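Local coordinates for transcriptional regulator, TetR family (Vibrio parahaemolyticus, PDB 3HE0), which probably binds DNA through an N-terminal helix-turn-helix and regulates transcription, as other TetR-family repressors and activators do, at residues A[91-96]-A[184-189]; A[73-78]-A[131-136]; A[86-91]-A[135-140]. All coordinates share one frame; numbering follows the deposited sequence.

Contact 1: A[91-96]-A[184-189]; sequences MWLNIW and AAIEAS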
loop_
_atom_site.group_PDB
_atom_site.type_symbol
_atom_site.label_atom_id
_atom_site.label_comp_id
_atom_site.label_asym_id
_atom_site.label_seq_id
_atom_site.Cartn_x
_atom_site.Cartn_y
_atom_site.Cartn_z
HETATM N N MSE A 91 -14.350 -9.055 -8.466
HETATM C CA MSE A 91 -13.398 -8.929 -7.378
HETATM C C MSE A 91 -12.681 -7.586 -7.458
HETATM O O MSE A 91 -12.452 -6.948 -6.436
HETATM C CB MSE A 91 -12.375 -10.066 -7.422
HETATM C CG MSE A 91 -12.977 -11.401 -7.049
HETATM SE SE MSE A 91 -11.694 -12.845 -7.276
HETATM C CE MSE A 91 -12.799 -14.308 -6.608
ATOM N N TRP A 92 -12.344 -7.157 -8.670
ATOM C CA TRP A 92 -11.636 -5.883 -8.858
ATOM C C TRP A 92 -12.500 -4.773 -8.273
ATOM O O TRP A 92 -12.016 -3.923 -7.549
ATOM C CB TRP A 92 -11.370 -5.646 -10.350
ATOM C CG TRP A 92 -10.356 -4.619 -10.658
ATOM C CD1 TRP A 92 -9.073 -4.826 -11.109
ATOM C CD2 TRP A 92 -10.521 -3.203 -10.570
ATOM N NE1 TRP A 92 -8.439 -3.621 -11.298
ATOM C CE2 TRP A 92 -9.315 -2.613 -10.978
ATOM C CE3 TRP A 92 -11.583 -2.375 -10.204
ATOM C CZ2 TRP A 92 -9.138 -1.246 -10.993
ATOM C CZ3 TRP A 92 -11.398 -1.018 -10.235
ATOM C CH2 TRP A 92 -10.186 -0.467 -10.626
ATOM N N LEU A 93 -13.793 -4.801 -8.577
ATOM C CA LEU A 93 -14.736 -3.776 -8.100
ATOM C C LEU A 93 -15.030 -3.909 -6.610
ATOM O O LEU A 93 -15.210 -2.913 -5.911
ATOM C CB LEU A 93 -16.047 -3.817 -8.892
ATOM C CG LEU A 93 -15.970 -3.182 -10.282
ATOM C CD1 LEU A 93 -17.288 -3.387 -11.045
ATOM C CD2 LEU A 93 -15.638 -1.689 -10.200
ATOM N N ASN A 94 -15.075 -5.132 -6.104
ATOM C CA ASN A 94 -15.141 -5.301 -4.646
ATOM C C ASN A 94 -13.918 -4.644 -3.986
ATOM O O ASN A 94 -14.018 -4.028 -2.917
ATOM C CB ASN A 94 -15.207 -6.791 -4.244
ATOM C CG ASN A 94 -16.530 -7.458 -4.618
ATOM O OD1 ASN A 94 -17.533 -6.793 -4.774
ATOM N ND2 ASN A 94 -16.524 -8.793 -4.759
ATOM N N ILE A 95 -12.749 -4.796 -4.595
ATOM C CA ILE A 95 -11.554 -4.207 -3.994
ATOM C C ILE A 95 -11.715 -2.691 -3.999
ATOM O O ILE A 95 -11.420 -2.047 -3.016
ATOM C CB ILE A 95 -10.228 -4.638 -4.688
ATOM C CG1 ILE A 95 -9.922 -6.105 -4.402
ATOM C CG2 ILE A 95 -9.023 -3.760 -4.203
ATOM C CD1 ILE A 95 -8.885 -6.719 -5.392
ATOM N N TRP A 96 -12.202 -2.139 -5.103
ATOM C CA TRP A 96 -12.354 -0.699 -5.241
ATOM C C TRP A 96 -13.275 -0.157 -4.154
ATOM O O TRP A 96 -13.019 0.883 -3.560
ATOM C CB TRP A 96 -12.946 -0.388 -6.619
ATOM C CG TRP A 96 -13.165 1.034 -6.920
ATOM C CD1 TRP A 96 -14.309 1.719 -6.789
ATOM C CD2 TRP A 96 -12.209 1.942 -7.449
ATOM N NE1 TRP A 96 -14.136 3.022 -7.183
ATOM C CE2 TRP A 96 -12.848 3.178 -7.605
ATOM C CE3 TRP A 96 -10.876 1.821 -7.821
ATOM C CZ2 TRP A 96 -12.199 4.296 -8.083
ATOM C CZ3 TRP A 96 -10.226 2.931 -8.299
ATOM C CH2 TRP A 96 -10.890 4.158 -8.438
ATOM N N ALA A 184 -11.883 1.439 -18.022
ATOM C CA ALA A 184 -10.598 1.486 -18.728
ATOM C C ALA A 184 -9.491 1.003 -17.813
ATOM O O ALA A 184 -8.615 0.253 -18.251
ATOM C CB ALA A 184 -10.280 2.874 -19.265
ATOM N N ALA A 185 -9.546 1.392 -16.542
ATOM C CA ALA A 185 -8.591 0.862 -15.554
ATOM C C ALA A 185 -8.692 -0.659 -15.363
ATOM O O ALA A 185 -7.648 -1.345 -15.274
ATOM C CB ALA A 185 -8.735 1.569 -14.202
ATOM N N ILE A 186 -9.915 -1.193 -15.291
ATOM C CA ILE A 186 -10.103 -2.638 -15.139
ATOM C C ILE A 186 -9.489 -3.362 -16.339
ATOM O O ILE A 186 -8.740 -4.345 -16.187
ATOM C CB ILE A 186 -11.592 -3.021 -15.027
ATOM C CG1 ILE A 186 -12.217 -2.493 -13.715
ATOM C CG2 ILE A 186 -11.745 -4.516 -15.148
ATOM C CD1 ILE A 186 -13.827 -2.519 -13.686
ATOM N N GLU A 187 -9.757 -2.834 -17.533
ATOM C CA GLU A 187 -9.247 -3.440 -18.745
ATOM C C GLU A 187 -7.734 -3.403 -18.827
ATOM O O GLU A 187 -7.126 -4.367 -19.301
ATOM C CB GLU A 187 -9.827 -2.785 -19.992
ATOM C CG GLU A 187 -11.307 -3.088 -20.174
ATOM C CD GLU A 187 -11.595 -4.540 -20.565
ATOM O OE1 GLU A 187 -10.641 -5.304 -20.909
ATOM O OE2 GLU A 187 -12.798 -4.898 -20.551
ATOM N N ALA A 188 -7.131 -2.296 -18.383
ATOM C CA ALA A 188 -5.687 -2.145 -18.455
ATOM C C ALA A 188 -4.985 -3.144 -17.524
ATOM O O ALA A 188 -3.942 -3.726 -17.875
ATOM C CB ALA A 188 -5.256 -0.706 -18.142
ATOM N N SER A 189 -5.554 -3.325 -16.335
ATOM C CA SER A 189 -5.014 -4.277 -15.371
ATOM C C SER A 189 -5.159 -5.717 -15.880
ATOM O O SER A 189 -4.269 -6.528 -15.668
ATOM C CB SER A 189 -5.622 -4.067 -13.971
ATOM O OG SER A 189 -7.007 -4.312 -13.920
#

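Contact 2: A[73-78]-A[131-136]; sequences AVQAGV and FAQVDR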
loop_
_atom_site.group_PDB
_atom_site.type_symbol
_atom_site.label_atom_id
_atom_site.label_comp_id
_atom_site.label_asym_id
_atom_site.label_seq_id
_atom_site.Cartn_x
_atom_site.Cartn_y
_atom_site.Cartn_z
ATOM N N ALA A 73 -14.969 -10.032 1.632
ATOM C CA ALA A 73 -15.409 -8.865 0.888
ATOM C C ALA A 73 -14.909 -8.985 -0.610
ATOM O O ALA A 73 -15.683 -8.886 -1.573
ATOM C CB ALA A 73 -14.903 -7.620 1.549
ATOM N N VAL A 74 -13.626 -9.272 -0.774
ATOM C CA VAL A 74 -13.031 -9.408 -2.087
ATOM C C VAL A 74 -13.772 -10.440 -2.935
ATOM O O VAL A 74 -13.952 -10.261 -4.127
ATOM C CB VAL A 74 -11.574 -9.824 -1.990
ATOM C CG1 VAL A 74 -11.034 -10.197 -3.392
ATOM C CG2 VAL A 74 -10.763 -8.699 -1.359
ATOM N N GLN A 75 -14.215 -11.516 -2.312
ATOM C CA GLN A 75 -14.814 -12.610 -3.061
ATOM C C GLN A 75 -16.339 -12.584 -3.114
ATOM O O GLN A 75 -16.944 -13.511 -3.650
ATOM C CB GLN A 75 -14.247 -13.925 -2.534
ATOM C CG GLN A 75 -12.718 -13.994 -2.836
ATOM C CD GLN A 75 -11.977 -15.050 -2.020
ATOM O OE1 GLN A 75 -11.301 -15.930 -2.569
ATOM N NE2 GLN A 75 -12.113 -14.970 -0.710
ATOM N N ALA A 76 -16.955 -11.502 -2.629
ATOM C CA ALA A 76 -18.406 -11.437 -2.513
ATOM C C ALA A 76 -19.037 -11.409 -3.898
ATOM O O ALA A 76 -18.595 -10.673 -4.775
ATOM C CB ALA A 76 -18.836 -10.206 -1.687
ATOM N N GLY A 77 -20.041 -12.248 -4.098
ATOM C CA GLY A 77 -20.733 -12.331 -5.362
ATOM C C GLY A 77 -20.020 -13.110 -6.442
ATOM O O GLY A 77 -20.512 -13.201 -7.558
ATOM N N VAL A 78 -18.848 -13.662 -6.154
ATOM C CA VAL A 78 -18.169 -14.451 -7.174
ATOM C C VAL A 78 -18.734 -15.859 -7.162
ATOM O O VAL A 78 -18.879 -16.449 -6.105
ATOM C CB VAL A 78 -16.666 -14.529 -6.926
ATOM C CG1 VAL A 78 -16.004 -15.399 -7.971
ATOM C CG2 VAL A 78 -16.080 -13.144 -6.921
ATOM N N PHE A 131 -8.019 -16.809 0.403
ATOM C CA PHE A 131 -8.329 -16.261 -0.934
ATOM C C PHE A 131 -8.466 -17.362 -1.989
ATOM O O PHE A 131 -7.927 -17.259 -3.088
ATOM C CB PHE A 131 -7.259 -15.227 -1.332
ATOM C CG PHE A 131 -7.297 -13.996 -0.489
ATOM C CD1 PHE A 131 -8.142 -12.950 -0.806
ATOM C CD2 PHE A 131 -6.545 -13.908 0.669
ATOM C CE1 PHE A 131 -8.227 -11.814 0.011
ATOM C CE2 PHE A 131 -6.624 -12.769 1.498
ATOM C CZ PHE A 131 -7.465 -11.723 1.151
ATOM N N ALA A 132 -9.203 -18.422 -1.643
ATOM C CA ALA A 132 -9.278 -19.612 -2.488
ATOM C C ALA A 132 -9.864 -19.330 -3.872
ATOM O O ALA A 132 -9.397 -19.893 -4.868
ATOM C CB ALA A 132 -10.065 -20.758 -1.765
ATOM N N GLN A 133 -10.868 -18.453 -3.948
ATOM C CA GLN A 133 -11.428 -18.088 -5.250
ATOM C C GLN A 133 -10.478 -17.213 -6.084
ATOM O O GLN A 133 -10.539 -17.256 -7.304
ATOM C CB GLN A 133 -12.817 -17.452 -5.118
ATOM C CG GLN A 133 -13.929 -18.456 -4.770
ATOM C CD GLN A 133 -15.309 -17.840 -4.917
ATOM O OE1 GLN A 133 -15.614 -16.819 -4.296
ATOM N NE2 GLN A 133 -16.147 -18.447 -5.751
ATOM N N VAL A 134 -9.561 -16.471 -5.465
ATOM C CA VAL A 134 -8.593 -15.677 -6.274
ATOM C C VAL A 134 -7.624 -16.656 -6.944
ATOM O O VAL A 134 -7.298 -16.552 -8.136
ATOM C CB VAL A 134 -7.808 -14.647 -5.426
ATOM C CG1 VAL A 134 -6.771 -13.897 -6.278
ATOM C CG2 VAL A 134 -8.772 -13.674 -4.781
ATOM N N ASP A 135 -7.185 -17.644 -6.174
ATOM C CA ASP A 135 -6.296 -18.656 -6.730
ATOM C C ASP A 135 -6.956 -19.449 -7.819
ATOM O O ASP A 135 -6.308 -19.795 -8.811
ATOM C CB ASP A 135 -5.797 -19.587 -5.649
ATOM C CG ASP A 135 -4.711 -18.959 -4.828
ATOM O OD1 ASP A 135 -3.729 -18.384 -5.393
ATOM O OD2 ASP A 135 -4.855 -19.041 -3.604
ATOM N N ARG A 136 -8.238 -19.738 -7.649
ATOM C CA ARG A 136 -8.940 -20.561 -8.632
ATOM C C ARG A 136 -9.069 -19.811 -9.952
ATOM O O ARG A 136 -8.825 -20.394 -11.024
ATOM C CB ARG A 136 -10.305 -21.010 -8.126
ATOM C CG ARG A 136 -10.787 -22.279 -8.801
ATOM C CD ARG A 136 -12.186 -22.619 -8.325
ATOM N NE ARG A 136 -12.557 -24.029 -8.503
ATOM C CZ ARG A 136 -12.115 -25.053 -7.756
ATOM N NH1 ARG A 136 -12.546 -26.297 -8.008
ATOM N NH2 ARG A 136 -11.238 -24.852 -6.765
#

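Contact 3: A[86-91]-A[135-140]; sequences ERYRTM and DRLFNQ. Unlike the reference sequence in segment 86-91: R87 (reference Cys).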
loop_
_atom_site.group_PDB
_atom_site.type_symbol
_atom_site.label_atom_id
_atom_site.label_comp_id
_atom_site.label_asym_id
_atom_site.label_seq_id
_atom_site.Cartn_x
_atom_site.Cartn_y
_atom_site.Cartn_z
ATOM N N GLU A 86 -15.350 -11.957 -15.857
ATOM C CA GLU A 86 -16.410 -11.419 -15.040
ATOM C C GLU A 86 -16.102 -11.658 -13.592
ATOM O O GLU A 86 -16.384 -10.807 -12.745
ATOM C CB GLU A 86 -17.763 -12.060 -15.415
ATOM C CG GLU A 86 -18.934 -11.568 -14.569
ATOM C CD GLU A 86 -18.947 -10.021 -14.403
ATOM O OE1 GLU A 86 -18.690 -9.269 -15.389
ATOM O OE2 GLU A 86 -19.193 -9.562 -13.259
ATOM N N ARG A 87 -15.568 -12.836 -13.284
ATOM C CA ARG A 87 -15.062 -13.054 -11.929
ATOM C C ARG A 87 -13.977 -12.009 -11.610
ATOM O O ARG A 87 -13.963 -11.439 -10.532
ATOM C CB ARG A 87 -14.498 -14.463 -11.761
ATOM C CG ARG A 87 -15.551 -15.547 -11.778
ATOM C CD ARG A 87 -14.940 -16.883 -11.465
ATOM N NE ARG A 87 -14.670 -17.616 -12.685
ATOM C CZ ARG A 87 -13.756 -18.577 -12.816
ATOM N NH1 ARG A 87 -13.615 -19.177 -13.985
ATOM N NH2 ARG A 87 -12.974 -18.939 -11.810
ATOM N N TYR A 88 -13.091 -11.765 -12.561
ATOM C CA TYR A 88 -12.033 -10.774 -12.369
ATOM C C TYR A 88 -12.641 -9.397 -12.075
ATOM O O TYR A 88 -12.285 -8.752 -11.087
ATOM C CB TYR A 88 -11.101 -10.728 -13.579
ATOM C CG TYR A 88 -10.029 -9.674 -13.453
ATOM C CD1 TYR A 88 -8.863 -9.925 -12.756
ATOM C CD2 TYR A 88 -10.196 -8.414 -13.994
ATOM C CE1 TYR A 88 -7.878 -8.932 -12.617
ATOM C CE2 TYR A 88 -9.203 -7.423 -13.872
ATOM C CZ TYR A 88 -8.062 -7.696 -13.182
ATOM O OH TYR A 88 -7.094 -6.732 -13.049
ATOM N N ARG A 89 -13.601 -8.981 -12.906
ATOM C CA ARG A 89 -14.217 -7.669 -12.760
ATOM C C ARG A 89 -14.919 -7.540 -11.424
ATOM O O ARG A 89 -14.869 -6.475 -10.795
ATOM C CB ARG A 89 -15.214 -7.387 -13.902
ATOM C CG ARG A 89 -15.874 -5.986 -13.854
ATOM C CD ARG A 89 -16.849 -5.708 -15.022
ATOM N NE ARG A 89 -16.105 -5.431 -16.240
ATOM C CZ ARG A 89 -15.829 -6.319 -17.195
ATOM N NH1 ARG A 89 -15.128 -5.936 -18.257
ATOM N NH2 ARG A 89 -16.253 -7.588 -17.106
ATOM N N THR A 90 -15.607 -8.596 -10.993
ATOM C CA THR A 90 -16.341 -8.530 -9.749
ATOM C C THR A 90 -15.393 -8.245 -8.580
ATOM O O THR A 90 -15.603 -7.318 -7.801
ATOM C CB THR A 90 -17.148 -9.842 -9.479
ATOM O OG1 THR A 90 -18.004 -10.111 -10.591
ATOM C CG2 THR A 90 -18.007 -9.731 -8.234
HETATM N N MSE A 91 -14.350 -9.055 -8.466
HETATM C CA MSE A 91 -13.398 -8.929 -7.378
HETATM C C MSE A 91 -12.681 -7.586 -7.458
HETATM O O MSE A 91 -12.452 -6.948 -6.436
HETATM C CB MSE A 91 -12.375 -10.066 -7.422
HETATM C CG MSE A 91 -12.977 -11.401 -7.049
HETATM SE SE MSE A 91 -11.694 -12.845 -7.276
HETATM C CE MSE A 91 -12.799 -14.308 -6.608
ATOM N N ASP A 135 -7.185 -17.644 -6.174
ATOM C CA ASP A 135 -6.296 -18.656 -6.730
ATOM C C ASP A 135 -6.956 -19.449 -7.819
ATOM O O ASP A 135 -6.308 -19.795 -8.811
ATOM C CB ASP A 135 -5.797 -19.587 -5.649
ATOM C CG ASP A 135 -4.711 -18.959 -4.828
ATOM O OD1 ASP A 135 -3.729 -18.384 -5.393
ATOM O OD2 ASP A 135 -4.855 -19.041 -3.604
ATOM N N ARG A 136 -8.238 -19.738 -7.649
ATOM C CA ARG A 136 -8.940 -20.561 -8.632
ATOM C C ARG A 136 -9.069 -19.811 -9.952
ATOM O O ARG A 136 -8.825 -20.394 -11.024
ATOM C CB ARG A 136 -10.305 -21.010 -8.126
ATOM C CG ARG A 136 -10.787 -22.279 -8.801
ATOM C CD ARG A 136 -12.186 -22.619 -8.325
ATOM N NE ARG A 136 -12.557 -24.029 -8.503
ATOM C CZ ARG A 136 -12.115 -25.053 -7.756
ATOM N NH1 ARG A 136 -12.546 -26.297 -8.008
ATOM N NH2 ARG A 136 -11.238 -24.852 -6.765
ATOM N N LEU A 137 -9.389 -18.514 -9.872
ATOM C CA LEU A 137 -9.348 -17.631 -11.038
ATOM C C LEU A 137 -7.994 -17.724 -11.770
ATOM O O LEU A 137 -7.929 -18.008 -12.970
ATOM C CB LEU A 137 -9.624 -16.174 -10.632
ATOM C CG LEU A 137 -9.401 -15.128 -11.730
ATOM C CD1 LEU A 137 -10.457 -15.191 -12.839
ATOM C CD2 LEU A 137 -9.379 -13.747 -11.176
ATOM N N PHE A 138 -6.914 -17.461 -11.057
ATOM C CA PHE A 138 -5.593 -17.391 -11.711
ATOM C C PHE A 138 -5.175 -18.799 -12.224
ATOM O O PHE A 138 -4.656 -18.938 -13.346
ATOM C CB PHE A 138 -4.541 -16.827 -10.757
ATOM C CG PHE A 138 -4.675 -15.344 -10.466
ATOM C CD1 PHE A 138 -4.926 -14.413 -11.480
ATOM C CD2 PHE A 138 -4.527 -14.866 -9.171
ATOM C CE1 PHE A 138 -5.053 -13.057 -11.192
ATOM C CE2 PHE A 138 -4.629 -13.486 -8.887
ATOM C CZ PHE A 138 -4.891 -12.598 -9.891
ATOM N N ASN A 139 -5.439 -19.842 -11.434
ATOM C CA ASN A 139 -5.119 -21.210 -11.870
ATOM C C ASN A 139 -5.896 -21.585 -13.097
ATOM O O ASN A 139 -5.329 -22.117 -14.053
ATOM C CB ASN A 139 -5.363 -22.249 -10.775
ATOM C CG ASN A 139 -4.395 -22.111 -9.622
ATOM O OD1 ASN A 139 -3.279 -21.598 -9.779
ATOM N ND2 ASN A 139 -4.810 -22.573 -8.463
ATOM N N GLN A 140 -7.181 -21.269 -13.099
ATOM C CA GLN A 140 -8.019 -21.619 -14.218
ATOM C C GLN A 140 -7.603 -20.867 -15.468
ATOM O O GLN A 140 -7.468 -21.451 -16.558
ATOM C CB GLN A 140 -9.472 -21.339 -13.883
ATOM C CG GLN A 140 -10.395 -21.858 -14.921
ATOM C CD GLN A 140 -11.843 -21.771 -14.516
ATOM O OE1 GLN A 140 -12.168 -21.618 -13.329
ATOM N NE2 GLN A 140 -12.732 -21.856 -15.507
#

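Contact 1: A[91-96]-A[184-189]
A buried helix-to-helix packing contact, carried mainly by W92 and I186, joins helix 84-97 to helix 179-193 in the all-helical C-terminal part of this TetR-family chain. The short segments run far from parallel, with 123° between their N-to-C directions, and their axes come no nearer than 11.3 Å. That is wide for two helices, and the indole of W92 bridges the gap. Its ring reaches across because CG stands anti to the backbone N (chi1 -164°), which swings the indole off its own helix toward 184-189.

I186 meets the ring over one face: CG1 lies 3.7 Å from the centroid of the W92 six-membered ring, 17° off the ring normal, a CH-pi contact. The closest ring atoms are CE3 and the fusion atom CD2, each 3.6 Å from I186 CG1. Further along the same side chain, I186 CD1 turns to L93, touching its CD2 at 4.0 Å, with the two side chains crossing at about a right angle. A185 adds a methyl, its CB 4.3 Å from W92 CZ2.

At the pyrrole side of the indole, W92 NE1 comes within 3.1 Å of S189 OG. The hydroxyl has two hydrogen-bond partners: it donates to I186 O one turn back in its own helix, at 2.9 Å between S189 OG and I186 O, and it is hydrogen-bonded to Y88 OH. These bonds give the buried oxygen partners and fix its rotation.

Outside the segments, S163 and L182 also touch W92, while A184, A188 and S189 pack against L150, K148 and L158 of the second subunit. Helix 179-193 thus lies between its own core and the dimer partner, an organisation typical of the C-terminal helical domain of dimeric TetR regulators.

Contact 2: A[73-78]-A[131-136]
Q75 and Q133 lead this contact, in which the end of helix 55-74 and the turn after it meet the start of helix 132-143. In the TetR fold this is a junction between the long helix leaving the N-terminal DNA-binding region and the C-terminal helical domain. The first shell is polar. Q75 CG lies beside the backbone N, anti to the carbonyl carbon, and the chain runs extended beyond it, which carries the amide across to 131-136. There Q75 OE1 sits over the opening turn of helix 132-143 and accepts two weak, bent bonds from backbone N-H groups, Q133 N at 2.9 Å and V134 N at 3.4 Å. An amide oxygen placed there could also be favoured by the positive end of the helix dipole.

The return interaction comes from Q133, whose NE2 gives V78 O a weak but fairly straight bond, 3.4 Å between Q133 NE2 and V78 O and 160° at the hydrogen. The two glutamine side chains cross, their amide planes 55° apart, and Q75 OE1 lies 3.3 Å from Q133 CB. V78 approaches Q133 from the opposite direction, and its CB is 3.6 Å from Q133 OE1.

Apolar packing flanks the amides. V74 CG2 reaches the edge of the F131 ring, 4.2 Å from CE1, and V74 CG1 faces V134 CG2.

Several bonds position this first shell. Q75 NE2 is hydrogen-bonded to A71 O and M130 O, which sets which way round the amide lies, while Q133 NE2 has its stronger hydrogen bond with D80 OD1, outside the two segments. Selenomethionine M91 of helix 84-97 touches Q75, V78 and Q133 from a further helix. The turn that presents V78 is type II from Q75 to V78, with G77 at positive phi, and is closed by V78 N donating to Q75 O at 3.1 Å.

Contact 3: A[86-91]-A[135-140]
R87 and L137 mark the closest approach of two roughly antiparallel helical segments, 146° between their N-to-C directions, with axes 10.6 Å apart and the two CA atoms 7.4 Å from each other. L137 fills the space between the backbones. Its CG is anti to the backbone N (chi1 171°), and this carries CD2 to helix 84-97, where it lies 4.2 Å from Y88 CD1, at the edge of the ring and near its plane. The other branch, CD1, comes equally close to R87 CB, so the leucine packs against two successive residues of the opposing helix.

Toward the end of segment 135-140 the contact turns polar. The R87 chain bends at chi3 and brings its guanidinium to Q140, whose OE1 takes two weak bonds in a fork: 2.9 Å from R87 NH1 and 3.2 Å from R87 NH2. The guanidinium is met at its edge, with the amide plane turned 43° against it. R87 differs from the reference sequence, which has cysteine here.

Both helices belong to the helical C-terminal domain of the TetR fold, and this pairing joins helix 84-97 to helix 132-143 within it. The polar ends are held by further partners: R87 NE donates to M82 O, and Q140 NE2 is hydrogen-bonded to E144 OE2. The Y88 ring meets F160 and stands edge-to-face with W190. T90 OG1 donates to E86 O at 2.8 Å, approaching from the opposite face of that carbonyl to T90 N.

Helix 84-97 ties the three contacts together: contact 1 and contact 3 use neighbouring turns of it, and their segments overlap at M91, which packs against contact 2. Contacts 2 and 3 lie closest, their centres about 7 Å apart, and both draw on helix 132-143. M91 CE is 3.5 Å from both Q133 CB and V78 CG2. Contacts 1 and 3, about 12 Å apart between centres, are linked by S189 OG and Y88 OH at 2.6 Å. Contacts 1 and 2 meet through N94 ND2, 2.8 Å from A76 O. A sulfate and a glycerol, probably from the crystallisation liquor, lie near V134 and F131 respectively.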